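PDB 3AX6: phosphoribosylaminoimidazole carboxylase, ATPase subunit, which probably catalyses the ATP-dependent carboxylation of 5-aminoimidazole ribonucleotide with bicarbonate to N5-carboxyaminoimidazole ribonucleotide in purine biosynthesis. Local coordinates for residues Glu57-Tyr68 and Lys80-Ser91; Asp208-Ile216 and Leu295-Asn303. All blocks are in the same frame, centred on the assembly; numbering follows the deposited sequence.

Contact 1: residues Glu57-Tyr68 and Lys80-Ser91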
loop_
_atom_site.group_PDB
_atom_site.type_symbol
_atom_site.label_atom_id
_atom_site.label_comp_id
_atom_site.label_asym_id
_atom_site.label_seq_id
_atom_site.Cartn_x
_atom_site.Cartn_y
_atom_site.Cartn_z
ATOM N N GLU A 57 15.997 -4.420 25.520
ATOM C CA GLU A 57 16.269 -5.800 25.885
ATOM C C GLU A 57 14.939 -6.541 25.985
ATOM O O GLU A 57 14.823 -7.682 25.531
ATOM C CB GLU A 57 17.019 -5.835 27.216
ATOM C CG GLU A 57 17.663 -7.157 27.555
ATOM C CD GLU A 57 18.979 -6.967 28.287
ATOM O OE1 GLU A 57 19.007 -6.182 29.264
ATOM O OE2 GLU A 57 19.984 -7.600 27.884
ATOM N N ASP A 58 13.938 -5.891 26.571
ATOM C CA ASP A 58 12.617 -6.503 26.676
ATOM C C ASP A 58 12.065 -6.700 25.273
ATOM O O ASP A 58 11.453 -7.725 24.981
ATOM C CB ASP A 58 11.639 -5.615 27.449
ATOM C CG ASP A 58 12.035 -5.424 28.892
ATOM O OD1 ASP A 58 12.299 -6.429 29.584
ATOM O OD2 ASP A 58 12.074 -4.260 29.333
ATOM N N LEU A 59 12.283 -5.706 24.413
ATOM C CA LEU A 59 11.805 -5.755 23.037
ATOM C C LEU A 59 12.388 -6.922 22.252
ATOM O O LEU A 59 11.654 -7.656 21.597
ATOM C CB LEU A 59 12.141 -4.465 22.292
ATOM C CG LEU A 59 11.714 -4.529 20.820
ATOM C CD1 LEU A 59 10.218 -4.359 20.750
ATOM C CD2 LEU A 59 12.395 -3.459 19.992
ATOM N N VAL A 60 13.706 -7.079 22.309
ATOM C CA VAL A 60 14.374 -8.158 21.590
ATOM C C VAL A 60 13.988 -9.529 22.139
ATOM O O VAL A 60 13.689 -10.442 21.371
ATOM C CB VAL A 60 15.909 -7.991 21.638
ATOM C CG1 VAL A 60 16.359 -7.814 23.069
ATOM C CG2 VAL A 60 16.591 -9.201 21.018
ATOM N N LYS A 61 13.975 -9.671 23.462
ATOM C CA LYS A 61 13.609 -10.945 24.085
ATOM C C LYS A 61 12.132 -11.293 23.903
ATOM O O LYS A 61 11.751 -12.462 23.982
ATOM C CB LYS A 61 13.938 -10.934 25.577
ATOM C CG LYS A 61 15.420 -11.004 25.895
ATOM C CD LYS A 61 15.620 -10.960 27.393
ATOM C CE LYS A 61 17.085 -10.983 27.773
ATOM N NZ LYS A 61 17.229 -10.849 29.253
ATOM N N GLY A 62 11.306 -10.278 23.666
ATOM C CA GLY A 62 9.892 -10.521 23.469
ATOM C C GLY A 62 9.527 -10.671 22.003
ATOM O O GLY A 62 8.355 -10.808 21.659
ATOM N N SER A 63 10.529 -10.657 21.132
ATOM C CA SER A 63 10.287 -10.778 19.699
ATOM C C SER A 63 11.084 -11.927 19.109
ATOM O O SER A 63 12.088 -12.352 19.680
ATOM C CB SER A 63 10.685 -9.481 18.989
ATOM O OG SER A 63 10.064 -8.355 19.586
ATOM N N ASP A 64 10.637 -12.434 17.966
ATOM C CA ASP A 64 11.345 -13.520 17.299
ATOM C C ASP A 64 12.453 -12.896 16.460
ATOM O O ASP A 64 13.550 -13.442 16.342
ATOM C CB ASP A 64 10.394 -14.307 16.401
ATOM C CG ASP A 64 9.267 -14.951 17.174
ATOM O OD1 ASP A 64 8.120 -14.460 17.088
ATOM O OD2 ASP A 64 9.536 -15.951 17.875
ATOM N N VAL A 65 12.148 -11.741 15.880
ATOM C CA VAL A 65 13.099 -11.010 15.059
ATOM C C VAL A 65 12.942 -9.537 15.357
ATOM O O VAL A 65 11.819 -9.036 15.448
ATOM C CB VAL A 65 12.851 -11.224 13.552
ATOM C CG1 VAL A 65 13.648 -10.204 12.754
ATOM C CG2 VAL A 65 13.265 -12.637 13.145
ATOM N N THR A 66 14.067 -8.849 15.512
ATOM C CA THR A 66 14.051 -7.426 15.789
ATOM C C THR A 66 14.843 -6.667 14.727
ATOM O O THR A 66 15.884 -7.139 14.230
ATOM C CB THR A 66 14.651 -7.122 17.174
ATOM O OG1 THR A 66 13.919 -7.838 18.167
ATOM C CG2 THR A 66 14.566 -5.633 17.491
ATOM N N THR A 67 14.331 -5.489 14.382
ATOM C CA THR A 67 14.959 -4.625 13.398
ATOM C C THR A 67 14.786 -3.176 13.855
ATOM O O THR A 67 14.256 -2.924 14.936
ATOM C CB THR A 67 14.337 -4.839 12.005
ATOM O OG1 THR A 67 15.016 -4.019 11.045
ATOM C CG2 THR A 67 12.849 -4.514 12.026
ATOM N N TYR A 68 15.215 -2.222 13.038
ATOM C CA TYR A 68 15.129 -0.820 13.425
ATOM C C TYR A 68 14.934 0.132 12.247
ATOM O O TYR A 68 15.215 -0.222 11.101
ATOM C CB TYR A 68 16.394 -0.456 14.207
ATOM C CG TYR A 68 17.658 -1.096 13.655
ATOM C CD1 TYR A 68 18.376 -0.500 12.617
ATOM C CD2 TYR A 68 18.121 -2.317 14.156
ATOM C CE1 TYR A 68 19.525 -1.104 12.090
ATOM C CE2 TYR A 68 19.261 -2.930 13.636
ATOM C CZ TYR A 68 19.959 -2.318 12.601
ATOM O OH TYR A 68 21.072 -2.932 12.067
ATOM N N LYS A 80 25.241 -7.349 22.264
ATOM C CA LYS A 80 25.213 -8.282 23.378
ATOM C C LYS A 80 24.146 -9.350 23.118
ATOM O O LYS A 80 24.432 -10.549 23.113
ATOM C CB LYS A 80 24.913 -7.514 24.673
ATOM C CG LYS A 80 24.681 -8.380 25.904
ATOM C CD LYS A 80 24.667 -7.535 27.177
ATOM C CE LYS A 80 24.399 -8.379 28.424
ATOM N NZ LYS A 80 23.020 -8.946 28.441
ATOM N N LEU A 81 22.921 -8.894 22.882
ATOM C CA LEU A 81 21.795 -9.779 22.618
ATOM C C LEU A 81 22.021 -10.623 21.374
ATOM O O LEU A 81 21.645 -11.796 21.330
ATOM C CB LEU A 81 20.527 -8.955 22.457
ATOM C CG LEU A 81 20.161 -8.203 23.735
ATOM C CD1 LEU A 81 19.336 -6.984 23.380
ATOM C CD2 LEU A 81 19.423 -9.143 24.700
ATOM N N TYR A 82 22.640 -10.026 20.365
ATOM C CA TYR A 82 22.911 -10.742 19.134
ATOM C C TYR A 82 23.885 -11.889 19.390
ATOM O O TYR A 82 23.794 -12.938 18.756
ATOM C CB TYR A 82 23.475 -9.782 18.087
ATOM C CG TYR A 82 23.970 -10.453 16.829
ATOM C CD1 TYR A 82 25.286 -10.916 16.730
ATOM C CD2 TYR A 82 23.138 -10.591 15.719
ATOM C CE1 TYR A 82 25.766 -11.488 15.554
ATOM C CE2 TYR A 82 23.608 -11.165 14.537
ATOM C CZ TYR A 82 24.925 -11.606 14.461
ATOM O OH TYR A 82 25.402 -12.130 13.278
ATOM N N ASN A 83 24.811 -11.690 20.323
ATOM C CA ASN A 83 25.780 -12.724 20.652
ATOM C C ASN A 83 25.159 -13.823 21.500
ATOM O O ASN A 83 25.737 -14.897 21.644
ATOM C CB ASN A 83 26.977 -12.110 21.370
ATOM C CG ASN A 83 27.933 -11.434 20.416
ATOM O OD1 ASN A 83 28.662 -10.521 20.791
ATOM N ND2 ASN A 83 27.945 -11.892 19.171
ATOM N N GLU A 84 23.978 -13.554 22.057
ATOM C CA GLU A 84 23.275 -14.543 22.867
ATOM C C GLU A 84 22.339 -15.355 21.977
ATOM O O GLU A 84 21.580 -16.189 22.465
ATOM C CB GLU A 84 22.446 -13.879 23.971
ATOM C CG GLU A 84 23.212 -12.924 24.869
ATOM C CD GLU A 84 22.480 -12.640 26.168
ATOM O OE1 GLU A 84 22.531 -13.499 27.072
ATOM O OE2 GLU A 84 21.848 -11.566 26.285
ATOM N N GLY A 85 22.375 -15.087 20.677
ATOM C CA GLY A 85 21.531 -15.823 19.754
ATOM C C GLY A 85 20.256 -15.146 19.280
ATOM O O GLY A 85 19.579 -15.676 18.403
ATOM N N TYR A 86 19.908 -13.991 19.840
ATOM C CA TYR A 86 18.697 -13.294 19.410
ATOM C C TYR A 86 18.812 -12.779 17.987
ATOM O O TYR A 86 19.851 -12.274 17.575
ATOM C CB TYR A 86 18.363 -12.143 20.359
ATOM C CG TYR A 86 17.938 -12.643 21.712
ATOM C CD1 TYR A 86 18.828 -12.651 22.782
ATOM C CD2 TYR A 86 16.663 -13.167 21.908
ATOM C CE1 TYR A 86 18.463 -13.168 24.020
ATOM C CE2 TYR A 86 16.284 -13.693 23.143
ATOM C CZ TYR A 86 17.192 -13.688 24.196
ATOM O OH TYR A 86 16.831 -14.196 25.425
ATOM N N LYS A 87 17.733 -12.923 17.230
ATOM C CA LYS A 87 17.720 -12.489 15.841
ATOM C C LYS A 87 17.531 -10.984 15.691
ATOM O O LYS A 87 16.435 -10.465 15.913
ATOM C CB LYS A 87 16.615 -13.225 15.090
ATOM C CG LYS A 87 17.120 -14.284 14.147
ATOM C CD LYS A 87 17.969 -15.315 14.851
ATOM C CE LYS A 87 18.751 -16.126 13.835
ATOM N NZ LYS A 87 19.627 -15.248 13.004
ATOM N N ILE A 88 18.603 -10.291 15.319
ATOM C CA ILE A 88 18.556 -8.842 15.117
ATOM C C ILE A 88 19.131 -8.511 13.743
ATOM O O ILE A 88 20.312 -8.751 13.472
ATOM C CB ILE A 88 19.344 -8.104 16.209
ATOM C CG1 ILE A 88 18.783 -8.484 17.585
ATOM C CG2 ILE A 88 19.223 -6.594 16.002
ATOM C CD1 ILE A 88 19.692 -8.127 18.746
ATOM N N HIS A 89 18.282 -7.953 12.884
ATOM C CA HIS A 89 18.665 -7.636 11.509
ATOM C C HIS A 89 18.300 -6.228 11.062
ATOM O O HIS A 89 17.161 -5.793 11.236
ATOM C CB HIS A 89 17.998 -8.636 10.562
ATOM C CG HIS A 89 18.368 -10.060 10.832
ATOM N ND1 HIS A 89 17.466 -11.095 10.721
ATOM C CD2 HIS A 89 19.550 -10.625 11.173
ATOM C CE1 HIS A 89 18.077 -12.236 10.982
ATOM N NE2 HIS A 89 19.341 -11.980 11.257
ATOM N N PRO A 90 19.258 -5.505 10.451
ATOM C CA PRO A 90 20.622 -5.979 10.191
ATOM C C PRO A 90 21.413 -6.167 11.478
ATOM O O PRO A 90 21.102 -5.571 12.515
ATOM C CB PRO A 90 21.219 -4.872 9.320
ATOM C CG PRO A 90 20.030 -4.275 8.654
ATOM C CD PRO A 90 19.036 -4.209 9.789
ATOM N N SER A 91 22.438 -7.003 11.401
ATOM C CA SER A 91 23.280 -7.275 12.556
ATOM C C SER A 91 23.838 -6.002 13.174
ATOM O O SER A 91 24.128 -5.037 12.467
ATOM C CB SER A 91 24.450 -8.177 12.165
ATOM O OG SER A 91 25.421 -8.174 13.194
HETATM O O HOH W 1 14.650 -10.488 18.592
HETATM O O HOH W 2 15.243 -13.519 18.233
#

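Contact 2: residues Asp208-Ile216 and Leu295-Asn303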
loop_
_atom_site.group_PDB
_atom_site.type_symbol
_atom_site.label_atom_id
_atom_site.label_comp_id
_atom_site.label_asym_id
_atom_site.label_seq_id
_atom_site.Cartn_x
_atom_site.Cartn_y
_atom_site.Cartn_z
ATOM N N ASP A 208 15.891 17.494 -2.999
ATOM C CA ASP A 208 15.812 16.045 -2.882
ATOM C C ASP A 208 14.579 15.519 -3.633
ATOM O O ASP A 208 13.432 15.660 -3.190
ATOM C CB ASP A 208 15.769 15.641 -1.399
ATOM C CG ASP A 208 16.193 14.190 -1.165
ATOM O OD1 ASP A 208 16.312 13.789 0.017
ATOM O OD2 ASP A 208 16.404 13.448 -2.151
ATOM N N THR A 209 14.849 14.929 -4.791
ATOM C CA THR A 209 13.843 14.350 -5.670
ATOM C C THR A 209 14.520 13.169 -6.382
ATOM O O THR A 209 15.615 13.311 -6.925
ATOM C CB THR A 209 13.346 15.398 -6.698
ATOM O OG1 THR A 209 12.944 14.747 -7.909
ATOM C CG2 THR A 209 14.435 16.397 -7.000
ATOM N N VAL A 210 13.875 12.008 -6.361
ATOM C CA VAL A 210 14.429 10.808 -6.978
ATOM C C VAL A 210 13.829 10.503 -8.351
ATOM O O VAL A 210 12.627 10.663 -8.566
ATOM C CB VAL A 210 14.224 9.580 -6.045
ATOM C CG1 VAL A 210 14.740 8.311 -6.701
ATOM C CG2 VAL A 210 14.936 9.814 -4.732
ATOM N N ILE A 211 14.680 10.069 -9.278
ATOM C CA ILE A 211 14.246 9.720 -10.624
ATOM C C ILE A 211 14.496 8.235 -10.842
ATOM O O ILE A 211 15.627 7.768 -10.741
ATOM C CB ILE A 211 15.025 10.501 -11.708
ATOM C CG1 ILE A 211 14.797 12.010 -11.553
ATOM C CG2 ILE A 211 14.570 10.046 -13.087
ATOM C CD1 ILE A 211 15.693 12.865 -12.440
ATOM N N ALA A 212 13.437 7.496 -11.145
ATOM C CA ALA A 212 13.546 6.059 -11.368
ATOM C C ALA A 212 13.023 5.690 -12.747
ATOM O O ALA A 212 11.870 5.969 -13.067
ATOM C CB ALA A 212 12.752 5.305 -10.294
ATOM N N PRO A 213 13.866 5.072 -13.591
ATOM C CA PRO A 213 15.261 4.717 -13.313
ATOM C C PRO A 213 16.193 5.877 -13.662
ATOM O O PRO A 213 15.831 6.766 -14.436
ATOM C CB PRO A 213 15.489 3.504 -14.210
ATOM C CG PRO A 213 14.656 3.839 -15.411
ATOM C CD PRO A 213 13.378 4.366 -14.791
ATOM N N ALA A 214 17.387 5.869 -13.084
ATOM C CA ALA A 214 18.354 6.930 -13.337
ATOM C C ALA A 214 18.559 7.096 -14.837
ATOM O O ALA A 214 18.548 6.119 -15.587
ATOM C CB ALA A 214 19.677 6.606 -12.657
ATOM N N ARG A 215 18.729 8.337 -15.278
ATOM C CA ARG A 215 18.940 8.595 -16.693
ATOM C C ARG A 215 20.432 8.507 -16.971
ATOM O O ARG A 215 21.120 9.522 -17.098
ATOM C CB ARG A 215 18.404 9.971 -17.066
ATOM C CG ARG A 215 16.978 10.171 -16.614
ATOM C CD ARG A 215 16.902 11.362 -15.711
ATOM N NE ARG A 215 16.434 12.525 -16.437
ATOM C CZ ARG A 215 16.754 13.773 -16.128
ATOM N NH1 ARG A 215 17.557 14.025 -15.100
ATOM N NH2 ARG A 215 16.253 14.767 -16.844
ATOM N N ILE A 216 20.924 7.273 -17.040
ATOM C CA ILE A 216 22.335 7.018 -17.300
ATOM C C ILE A 216 22.479 5.877 -18.292
ATOM O O ILE A 216 21.579 5.044 -18.431
ATOM C CB ILE A 216 23.081 6.620 -16.018
ATOM C CG1 ILE A 216 22.410 5.389 -15.397
ATOM C CG2 ILE A 216 23.131 7.811 -15.057
ATOM C CD1 ILE A 216 23.173 4.798 -14.229
ATOM N N LEU A 295 10.543 -3.143 -12.333
ATOM C CA LEU A 295 10.037 -1.777 -12.414
ATOM C C LEU A 295 8.898 -1.793 -13.417
ATOM O O LEU A 295 9.116 -2.037 -14.605
ATOM C CB LEU A 295 11.130 -0.817 -12.884
ATOM C CG LEU A 295 10.752 0.666 -12.976
ATOM C CD1 LEU A 295 10.555 1.242 -11.592
ATOM C CD2 LEU A 295 11.854 1.432 -13.683
ATOM N N LEU A 296 7.685 -1.539 -12.936
ATOM C CA LEU A 296 6.503 -1.556 -13.782
ATOM C C LEU A 296 6.348 -0.291 -14.620
ATOM O O LEU A 296 5.799 -0.328 -15.721
ATOM C CB LEU A 296 5.252 -1.749 -12.919
ATOM C CG LEU A 296 5.172 -3.017 -12.067
ATOM C CD1 LEU A 296 3.916 -2.969 -11.205
ATOM C CD2 LEU A 296 5.155 -4.249 -12.967
ATOM N N ILE A 297 6.833 0.829 -14.104
ATOM C CA ILE A 297 6.710 2.094 -14.815
ATOM C C ILE A 297 7.640 3.110 -14.182
ATOM O O ILE A 297 7.812 3.110 -12.970
ATOM C CB ILE A 297 5.251 2.630 -14.713
ATOM C CG1 ILE A 297 5.098 3.935 -15.487
ATOM C CG2 ILE A 297 4.891 2.883 -13.247
ATOM C CD1 ILE A 297 3.645 4.353 -15.655
ATOM N N PRO A 298 8.263 3.980 -14.999
ATOM C CA PRO A 298 9.181 5.020 -14.516
ATOM C C PRO A 298 8.493 5.901 -13.476
ATOM O O PRO A 298 7.278 6.063 -13.503
ATOM C CB PRO A 298 9.521 5.789 -15.786
ATOM C CG PRO A 298 9.532 4.693 -16.819
ATOM C CD PRO A 298 8.273 3.924 -16.471
ATOM N N ALA A 299 9.272 6.484 -12.574
ATOM C CA ALA A 299 8.698 7.317 -11.529
ATOM C C ALA A 299 9.618 8.400 -10.992
ATOM O O ALA A 299 10.840 8.270 -10.982
ATOM C CB ALA A 299 8.232 6.429 -10.376
ATOM N N VAL A 300 9.001 9.476 -10.529
ATOM C CA VAL A 300 9.726 10.588 -9.945
ATOM C C VAL A 300 9.070 10.860 -8.596
ATOM O O VAL A 300 7.863 11.077 -8.517
ATOM C CB VAL A 300 9.645 11.841 -10.842
ATOM C CG1 VAL A 300 10.354 13.017 -10.170
ATOM C CG2 VAL A 300 10.293 11.541 -12.195
HETATM N N MSE A 301 9.864 10.793 -7.533
HETATM C CA MSE A 301 9.353 11.042 -6.190
HETATM C C MSE A 301 9.925 12.351 -5.680
HETATM O O MSE A 301 11.116 12.635 -5.864
HETATM C CB MSE A 301 9.746 9.919 -5.231
HETATM C CG MSE A 301 9.248 10.149 -3.811
HETATM SE SE MSE A 301 10.621 9.907 -2.464
HETATM C CE MSE A 301 11.509 11.614 -2.615
ATOM N N VAL A 302 9.069 13.144 -5.043
ATOM C CA VAL A 302 9.461 14.435 -4.488
ATOM C C VAL A 302 9.017 14.520 -3.033
ATOM O O VAL A 302 7.873 14.193 -2.702
ATOM C CB VAL A 302 8.810 15.622 -5.267
ATOM C CG1 VAL A 302 9.121 16.936 -4.571
ATOM C CG2 VAL A 302 9.314 15.661 -6.693
ATOM N N ASN A 303 9.922 14.969 -2.169
ATOM C CA ASN A 303 9.615 15.108 -0.754
ATOM C C ASN A 303 8.787 16.349 -0.488
ATOM O O ASN A 303 8.989 17.386 -1.106
ATOM C CB ASN A 303 10.899 15.190 0.085
ATOM C CG ASN A 303 11.621 13.867 0.176
ATOM O OD1 ASN A 303 11.024 12.846 0.502
ATOM N ND2 ASN A 303 12.920 13.880 -0.106
#

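Contact 1: residues Glu57-Tyr68 and Lys80-Ser91
In the Rossmann-like preATP-grasp domain, Thr66 pairs with Ile88 where strand 65-68 meets strand 87-88, an edge strand of the five-stranded parallel sheet. Thr66 N donates to Lys87 O at 2.9 Å, and Thr66 O receives His89 N at 2.9 Å, the C=O...N angle being 173°. Farther along, Thr67 OG1 gives a bond to His89 O, 2.8 Å away in the plane of that carbonyl, and also meets His281 NE2. The two strands and helix 75-83 make a beta-alpha-beta unit, and a cis peptide joins His89 to Pro90. A chi1 of 39° puts Tyr68 CG between the backbone N and the carbonyl carbon, and OH gives a 2.7 Å hydrogen bond to Pro90 O, approaching from above the carbonyl plane. A phenylalanine in its place, lacking the hydroxyl, would probably leave Pro90 O without this donor and the ring less firmly held against Pro90. On the helical side, Val60 CG2 packs on Tyr86 CB at 3.5 Å and on Ile88 CD1 at 4.0 Å, while Lys61 CG lies against the hydroxyl end of the Tyr86 ring. One water bridges Asp64 O and Lys87 N. Glu57 OE2 makes a weak salt bridge, 3.4 Å, to Lys80 NZ, which Glu84 shares.

Contact 2: residues Asp208-Ile216 and Leu295-Asn303
Thr209 and Val302 face each other as a non-hydrogen-bonded pair at one end of an antiparallel strand pairing, 209-212 against 299-303, whose axes run at 170°. From Thr209 the contact can be followed outward: CB rests 4.0 Å from Val302 CG2, and OG1, held anti to the backbone N by a chi1 of 150°, lies 3.8 Å from Val300 CG1 and turns back to Met301 O, with which it makes a weak 3.5 Å bond. Met301 O is thus gripped mainly by the backbone, taking Val210 N at 2.9 Å, and the hydroxyl only adds to it. The return bond, Met301 N to Val210 O, is 3.0 Å long and lies in the carbonyl plane. Two residues on, Ala212 and Ala299 form the other hydrogen-bonded pair: Ala212 N reaches Ala299 O at 2.7 Å, and Ala299 N gives an in-plane bond to Ala212 O. The cis peptide between Ala212 and Pro213 then ends the pairing, and Pro213 CD presses tightly on Leu295 CD2, 3.5 Å away. Beyond this corner, Leu296 and Ile297 pack on Ile297 and Leu296 of the second subunit. In the eight-stranded antiparallel sheet the pair joins a strand of the ATP-grasp domain to one of the C-terminal domain. Strand 190-198 flanks 209-212, with Val210 and Ala212 both against Val196, and strand 343-350 flanks the other partner, where the selenomethionine Met301 touches His346 and Thr348. On the face that carries Ile211 and Val300 lies helix 354-364, which offers Val354 to Ile211 and Ala357 and Ala361 to Val300.

Overall arrangement
Contact 1 belongs to the N-terminal parallel sheet and contact 2 to the large antiparallel sheet. They follow one another along the chain and lie on opposite sides of its centre, with their own centres 34 Å apart and their nearest atoms about 17 Å apart, so neither touches the other. Contact 1 stands away from the annotated sites. Contact 2 comes closer to the nucleotide: the side chain of Asp208 is about 10 Å from the bound ADP and about 9 Å from the side chain of Glu177, one of the residues lining the ADP pocket. No other chain touches contact 1, whereas contact 2 borders the dimer interface.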